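Local coordinates for protein CmeC (Campylobacter jejuni, PDB 4MT4) that probably serves as the outer membrane channel through which a tripartite multidrug efflux system expels its substrates from the cell, at residues B[176-190]-B[204-218]. Sequence-based numbering, arbitrary orientation.
Sequences LKEAYESAKEIYRIN and LAQARANLESMALQY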
loop_
_atom_site.group_PDB
_atom_site.type_symbol
_atom_site.label_atom_id
_atom_site.label_comp_id
_atom_site.label_asym_id
_atom_site.label_seq_id
_atom_site.Cartn_x
_atom_site.Cartn_y
_atom_site.Cartn_z
ATOM N N LEU B 176 -23.329 9.614 -27.708
ATOM C CA LEU B 176 -24.428 8.792 -27.220
ATOM C C LEU B 176 -25.669 9.638 -26.941
ATOM O O LEU B 176 -26.772 9.108 -26.811
ATOM C CB LEU B 176 -24.003 8.026 -25.966
ATOM C CG LEU B 176 -23.289 6.699 -26.239
ATOM C CD1 LEU B 176 -22.442 6.271 -25.055
ATOM C CD2 LEU B 176 -24.313 5.630 -26.567
ATOM N N LYS B 177 -25.486 10.952 -26.852
ATOM C CA LYS B 177 -26.615 11.865 -26.713
ATOM C C LYS B 177 -27.412 11.898 -28.010
ATOM O O LYS B 177 -28.625 11.680 -28.010
ATOM C CB LYS B 177 -26.148 13.275 -26.349
ATOM C CG LYS B 177 -27.276 14.295 -26.279
ATOM C CD LYS B 177 -26.768 15.686 -25.937
ATOM C CE LYS B 177 -27.910 16.692 -25.886
ATOM N NZ LYS B 177 -27.440 18.071 -25.570
ATOM N N GLU B 178 -26.717 12.168 -29.111
ATOM C CA GLU B 178 -27.330 12.187 -30.435
ATOM C C GLU B 178 -27.901 10.827 -30.805
ATOM O O GLU B 178 -28.979 10.735 -31.392
ATOM C CB GLU B 178 -26.309 12.627 -31.488
ATOM C CG GLU B 178 -26.611 12.151 -32.907
ATOM C CD GLU B 178 -27.895 12.727 -33.471
ATOM O OE1 GLU B 178 -28.387 13.747 -32.939
ATOM O OE2 GLU B 178 -28.413 12.154 -34.452
ATOM N N ALA B 179 -27.163 9.775 -30.464
ATOM C CA ALA B 179 -27.603 8.411 -30.713
ATOM C C ALA B 179 -28.909 8.129 -29.983
ATOM O O ALA B 179 -29.738 7.352 -30.450
ATOM C CB ALA B 179 -26.532 7.420 -30.290
ATOM N N TYR B 180 -29.087 8.774 -28.835
ATOM C CA TYR B 180 -30.309 8.635 -28.056
ATOM C C TYR B 180 -31.447 9.460 -28.649
ATOM O O TYR B 180 -32.590 9.007 -28.695
ATOM C CB TYR B 180 -30.067 9.050 -26.605
ATOM C CG TYR B 180 -31.338 9.276 -25.817
ATOM C CD1 TYR B 180 -32.096 8.204 -25.363
ATOM C CD2 TYR B 180 -31.778 10.560 -25.523
ATOM C CE1 TYR B 180 -33.258 8.407 -24.644
ATOM C CE2 TYR B 180 -32.938 10.772 -24.805
ATOM C CZ TYR B 180 -33.674 9.691 -24.367
ATOM O OH TYR B 180 -34.830 9.899 -23.649
ATOM N N GLU B 181 -31.124 10.671 -29.097
ATOM C CA GLU B 181 -32.118 11.581 -29.659
ATOM C C GLU B 181 -32.802 10.992 -30.888
ATOM O O GLU B 181 -34.030 10.944 -30.963
ATOM C CB GLU B 181 -31.474 12.924 -30.024
ATOM C CG GLU B 181 -30.879 13.684 -28.845
ATOM C CD GLU B 181 -31.912 14.070 -27.806
ATOM O OE1 GLU B 181 -33.097 14.233 -28.171
ATOM O OE2 GLU B 181 -31.541 14.210 -26.621
ATOM N N SER B 182 -32.005 10.540 -31.850
ATOM C CA SER B 182 -32.547 9.995 -33.089
ATOM C C SER B 182 -33.233 8.656 -32.850
ATOM O O SER B 182 -34.166 8.295 -33.565
ATOM C CB SER B 182 -31.443 9.845 -34.135
ATOM O OG SER B 182 -30.695 11.041 -34.257
ATOM N N ALA B 183 -32.769 7.924 -31.842
ATOM C CA ALA B 183 -33.398 6.664 -31.465
ATOM C C ALA B 183 -34.792 6.918 -30.907
ATOM O O ALA B 183 -35.692 6.090 -31.051
ATOM C CB ALA B 183 -32.547 5.921 -30.452
ATOM N N LYS B 184 -34.959 8.069 -30.265
ATOM C CA LYS B 184 -36.260 8.469 -29.748
ATOM C C LYS B 184 -37.172 8.873 -30.899
ATOM O O LYS B 184 -38.376 8.622 -30.873
ATOM C CB LYS B 184 -36.117 9.622 -28.756
ATOM C CG LYS B 184 -37.391 9.938 -27.994
ATOM C CD LYS B 184 -37.597 11.436 -27.856
ATOM C CE LYS B 184 -36.426 12.102 -27.154
ATOM N NZ LYS B 184 -36.617 13.575 -27.050
ATOM N N GLU B 185 -36.581 9.503 -31.909
ATOM C CA GLU B 185 -37.313 9.896 -33.105
ATOM C C GLU B 185 -37.747 8.669 -33.894
ATOM O O GLU B 185 -38.843 8.634 -34.449
ATOM C CB GLU B 185 -36.459 10.816 -33.982
ATOM C CG GLU B 185 -37.130 11.244 -35.281
ATOM C CD GLU B 185 -38.364 12.099 -35.053
ATOM O OE1 GLU B 185 -38.461 12.739 -33.984
ATOM O OE2 GLU B 185 -39.239 12.132 -35.945
ATOM N N ILE B 186 -36.879 7.664 -33.942
ATOM C CA ILE B 186 -37.191 6.412 -34.619
ATOM C C ILE B 186 -38.406 5.742 -33.981
ATOM O O ILE B 186 -39.315 5.288 -34.678
ATOM C CB ILE B 186 -35.991 5.443 -34.595
ATOM C CG1 ILE B 186 -34.887 5.940 -35.532
ATOM C CG2 ILE B 186 -36.422 4.041 -34.996
ATOM C CD1 ILE B 186 -33.610 5.130 -35.456
ATOM N N TYR B 187 -38.424 5.699 -32.654
ATOM C CA TYR B 187 -39.531 5.087 -31.930
ATOM C C TYR B 187 -40.823 5.885 -32.099
ATOM O O TYR B 187 -41.902 5.305 -32.225
ATOM C CB TYR B 187 -39.196 4.947 -30.445
ATOM C CG TYR B 187 -40.354 4.419 -29.630
ATOM C CD1 TYR B 187 -40.720 3.082 -29.697
ATOM C CD2 TYR B 187 -41.089 5.260 -28.804
ATOM C CE1 TYR B 187 -41.783 2.595 -28.962
ATOM C CE2 TYR B 187 -42.153 4.783 -28.065
ATOM C CZ TYR B 187 -42.495 3.449 -28.147
ATOM O OH TYR B 187 -43.555 2.966 -27.412
ATOM N N ARG B 188 -40.707 7.209 -32.103
ATOM C CA ARG B 188 -41.869 8.080 -32.257
ATOM C C ARG B 188 -42.551 7.839 -33.600
ATOM O O ARG B 188 -43.777 7.828 -33.692
ATOM C CB ARG B 188 -41.467 9.551 -32.132
ATOM C CG ARG B 188 -42.642 10.510 -32.027
ATOM C CD ARG B 188 -42.200 11.949 -32.228
ATOM N NE ARG B 188 -41.755 12.188 -33.597
ATOM C CZ ARG B 188 -42.550 12.605 -34.577
ATOM N NH1 ARG B 188 -43.835 12.832 -34.338
ATOM N NH2 ARG B 188 -42.063 12.797 -35.795
ATOM N N ILE B 189 -41.744 7.641 -34.636
ATOM C CA ILE B 189 -42.261 7.350 -35.967
ATOM C C ILE B 189 -42.962 5.995 -35.992
ATOM O O ILE B 189 -44.075 5.869 -36.504
ATOM C CB ILE B 189 -41.139 7.363 -37.027
ATOM C CG1 ILE B 189 -40.533 8.762 -37.147
ATOM C CG2 ILE B 189 -41.669 6.907 -38.376
ATOM C CD1 ILE B 189 -41.536 9.834 -37.512
ATOM N N ASN B 190 -42.307 4.986 -35.427
ATOM C CA ASN B 190 -42.863 3.638 -35.391
ATOM C C ASN B 190 -44.069 3.519 -34.463
ATOM O O ASN B 190 -44.881 2.607 -34.609
ATOM C CB ASN B 190 -41.787 2.632 -34.976
ATOM C CG ASN B 190 -40.896 2.225 -36.134
ATOM O OD1 ASN B 190 -41.146 1.219 -36.797
ATOM N ND2 ASN B 190 -39.855 3.011 -36.388
ATOM N N LEU B 204 -42.362 -2.475 -33.626
ATOM C CA LEU B 204 -42.514 -1.468 -32.584
ATOM C C LEU B 204 -41.694 -1.840 -31.350
ATOM O O LEU B 204 -41.121 -0.974 -30.688
ATOM C CB LEU B 204 -43.987 -1.299 -32.207
ATOM C CG LEU B 204 -44.287 -0.269 -31.117
ATOM C CD1 LEU B 204 -43.889 1.128 -31.572
ATOM C CD2 LEU B 204 -45.753 -0.312 -30.714
ATOM N N ALA B 205 -41.638 -3.134 -31.053
ATOM C CA ALA B 205 -40.874 -3.623 -29.912
ATOM C C ALA B 205 -39.378 -3.468 -30.156
ATOM O O ALA B 205 -38.613 -3.204 -29.228
ATOM C CB ALA B 205 -41.221 -5.076 -29.623
ATOM N N GLN B 206 -38.964 -3.629 -31.409
ATOM C CA GLN B 206 -37.560 -3.475 -31.775
ATOM C C GLN B 206 -37.126 -2.017 -31.682
ATOM O O GLN B 206 -35.999 -1.718 -31.288
ATOM C CB GLN B 206 -37.305 -4.010 -33.184
ATOM C CG GLN B 206 -37.361 -5.526 -33.290
ATOM C CD GLN B 206 -36.973 -6.031 -34.666
ATOM O OE1 GLN B 206 -37.331 -5.436 -35.683
ATOM N NE2 GLN B 206 -36.231 -7.131 -34.704
ATOM N N ALA B 207 -38.028 -1.113 -32.045
ATOM C CA ALA B 207 -37.760 0.317 -31.953
ATOM C C ALA B 207 -37.716 0.760 -30.494
ATOM O O ALA B 207 -36.954 1.656 -30.128
ATOM C CB ALA B 207 -38.811 1.107 -32.719
ATOM N N ARG B 208 -38.534 0.121 -29.664
ATOM C CA ARG B 208 -38.589 0.447 -28.245
ATOM C C ARG B 208 -37.381 -0.117 -27.502
ATOM O O ARG B 208 -36.796 0.558 -26.655
ATOM C CB ARG B 208 -39.884 -0.079 -27.624
ATOM C CG ARG B 208 -39.957 0.079 -26.114
ATOM C CD ARG B 208 -41.380 0.334 -25.643
ATOM N NE ARG B 208 -41.539 1.694 -25.134
ATOM C CZ ARG B 208 -41.353 2.044 -23.866
ATOM N NH1 ARG B 208 -41.005 1.131 -22.968
ATOM N NH2 ARG B 208 -41.516 3.305 -23.492
ATOM N N ALA B 209 -37.016 -1.354 -27.824
ATOM C CA ALA B 209 -35.836 -1.988 -27.243
ATOM C C ALA B 209 -34.589 -1.182 -27.577
ATOM O O ALA B 209 -33.700 -1.014 -26.743
ATOM C CB ALA B 209 -35.695 -3.419 -27.741
ATOM N N ASN B 210 -34.537 -0.681 -28.807
ATOM C CA ASN B 210 -33.429 0.148 -29.258
ATOM C C ASN B 210 -33.389 1.481 -28.515
ATOM O O ASN B 210 -32.319 1.988 -28.187
ATOM C CB ASN B 210 -33.527 0.382 -30.766
ATOM C CG ASN B 210 -32.396 1.234 -31.298
ATOM O OD1 ASN B 210 -31.294 0.742 -31.541
ATOM N ND2 ASN B 210 -32.664 2.521 -31.490
ATOM N N LEU B 211 -34.568 2.032 -28.245
ATOM C CA LEU B 211 -34.691 3.296 -27.529
ATOM C C LEU B 211 -34.169 3.164 -26.097
ATOM O O LEU B 211 -33.375 3.988 -25.639
ATOM C CB LEU B 211 -36.152 3.762 -27.529
ATOM C CG LEU B 211 -36.535 5.217 -27.221
ATOM C CD1 LEU B 211 -37.407 5.285 -25.973
ATOM C CD2 LEU B 211 -35.327 6.145 -27.093
ATOM N N GLU B 212 -34.608 2.120 -25.401
ATOM C CA GLU B 212 -34.208 1.906 -24.015
ATOM C C GLU B 212 -32.733 1.539 -23.899
ATOM O O GLU B 212 -32.062 1.940 -22.946
ATOM C CB GLU B 212 -35.067 0.815 -23.371
ATOM C CG GLU B 212 -36.568 1.064 -23.452
ATOM C CD GLU B 212 -37.015 2.293 -22.675
ATOM O OE1 GLU B 212 -36.287 2.731 -21.758
ATOM O OE2 GLU B 212 -38.106 2.818 -22.980
ATOM N N SER B 213 -32.234 0.773 -24.864
ATOM C CA SER B 213 -30.827 0.388 -24.884
ATOM C C SER B 213 -29.935 1.615 -25.024
ATOM O O SER B 213 -28.925 1.744 -24.336
ATOM C CB SER B 213 -30.549 -0.596 -26.020
ATOM O OG SER B 213 -29.176 -0.949 -26.071
ATOM N N MET B 214 -30.324 2.523 -25.915
ATOM C CA MET B 214 -29.587 3.764 -26.116
ATOM C C MET B 214 -29.634 4.643 -24.871
ATOM O O MET B 214 -28.629 5.234 -24.482
ATOM C CB MET B 214 -30.139 4.533 -27.319
ATOM C CG MET B 214 -29.825 3.894 -28.665
ATOM S SD MET B 214 -28.055 3.750 -28.985
ATOM C CE MET B 214 -28.064 3.074 -30.638
ATOM N N ALA B 215 -30.805 4.720 -24.245
ATOM C CA ALA B 215 -30.979 5.512 -23.030
ATOM C C ALA B 215 -30.120 4.962 -21.897
ATOM O O ALA B 215 -29.599 5.714 -21.075
ATOM C CB ALA B 215 -32.444 5.540 -22.617
ATOM N N LEU B 216 -29.973 3.642 -21.869
ATOM C CA LEU B 216 -29.143 2.977 -20.874
ATOM C C LEU B 216 -27.664 3.254 -21.126
ATOM O O LEU B 216 -26.913 3.561 -20.202
ATOM C CB LEU B 216 -29.407 1.470 -20.883
ATOM C CG LEU B 216 -28.595 0.623 -19.901
ATOM C CD1 LEU B 216 -28.818 1.096 -18.474
ATOM C CD2 LEU B 216 -28.950 -0.848 -20.047
ATOM N N GLN B 217 -27.257 3.147 -22.387
ATOM C CA GLN B 217 -25.878 3.420 -22.782
ATOM C C GLN B 217 -25.531 4.887 -22.562
ATOM O O GLN B 217 -24.407 5.220 -22.190
ATOM C CB GLN B 217 -25.652 3.046 -24.247
ATOM C CG GLN B 217 -25.792 1.564 -24.540
ATOM C CD GLN B 217 -25.818 1.263 -26.025
ATOM O OE1 GLN B 217 -26.750 0.631 -26.526
ATOM N NE2 GLN B 217 -24.795 1.716 -26.740
ATOM N N TYR B 218 -26.508 5.756 -22.793
ATOM C CA TYR B 218 -26.333 7.193 -22.622
ATOM C C TYR B 218 -25.988 7.536 -21.171
ATOM O O TYR B 218 -25.000 8.223 -20.909
ATOM C CB TYR B 218 -27.600 7.933 -23.063
ATOM C CG TYR B 218 -27.492 9.446 -23.083
ATOM C CD1 TYR B 218 -26.255 10.081 -23.072
ATOM C CD2 TYR B 218 -28.633 10.237 -23.108
ATOM C CE1 TYR B 218 -26.161 11.461 -23.085
ATOM C CE2 TYR B 218 -28.550 11.613 -23.122
ATOM C CZ TYR B 218 -27.312 12.222 -23.112
ATOM O OH TYR B 218 -27.227 13.595 -23.124
HETATM O O HOH W 1 -35.365 3.594 -31.458
#
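Leu176 lays CD2 against CB of Gln217, while its backbone oxygen sits over one face of the Tyr218 ring. Lys177 shares that face: its CA lies 3.8 Å from the ring centroid, a CH-pi contact, and its extended chain runs alongside the ring, pointing the same way past the hydroxyl. A turn later the side chains of Tyr180 and Tyr218 cross at about a right angle, though their ring planes are only 33° apart; CG of Tyr180 lies 3.9 Å from CD2 of Tyr218, and CE1 of Tyr180 reaches CB of Ala215 at 3.6 Å. Ala183 points at the second helix, its CB meeting CG of Met214 at 3.8 Å. Beside it a water donates to Ala183 O and Ala207 O and accepts from Asn210 ND2, tying both backbones to one buried amide. Leu211 is a knob among Tyr180, Ala183, Lys184 and Tyr187, with CD2 3.6 Å from CA of Lys184. Tyr187 is the reciprocal knob, among Leu204, Ala207, Arg208 and Leu211. With CG anti to the backbone N (chi1 175°), its ring leans across the second helix until OH takes a weak hydrogen bond from Arg208 NE (3.3 Å). Asn190 ends the run, CB against CB of Ala207. The helices run antiparallel (159°), axes approaching to 8.7 Å, with knobs-into-holes packing consistent with the coiled coil predicted for the second, in the helical tunnel of an outer membrane factor. Helix 411-445 packs beside them, and a second subunit meets Arg208 and Glu212. Cohesion thus rests mainly on interlocked apolar and aromatic surfaces, with polar links confined to one water and one weak bond.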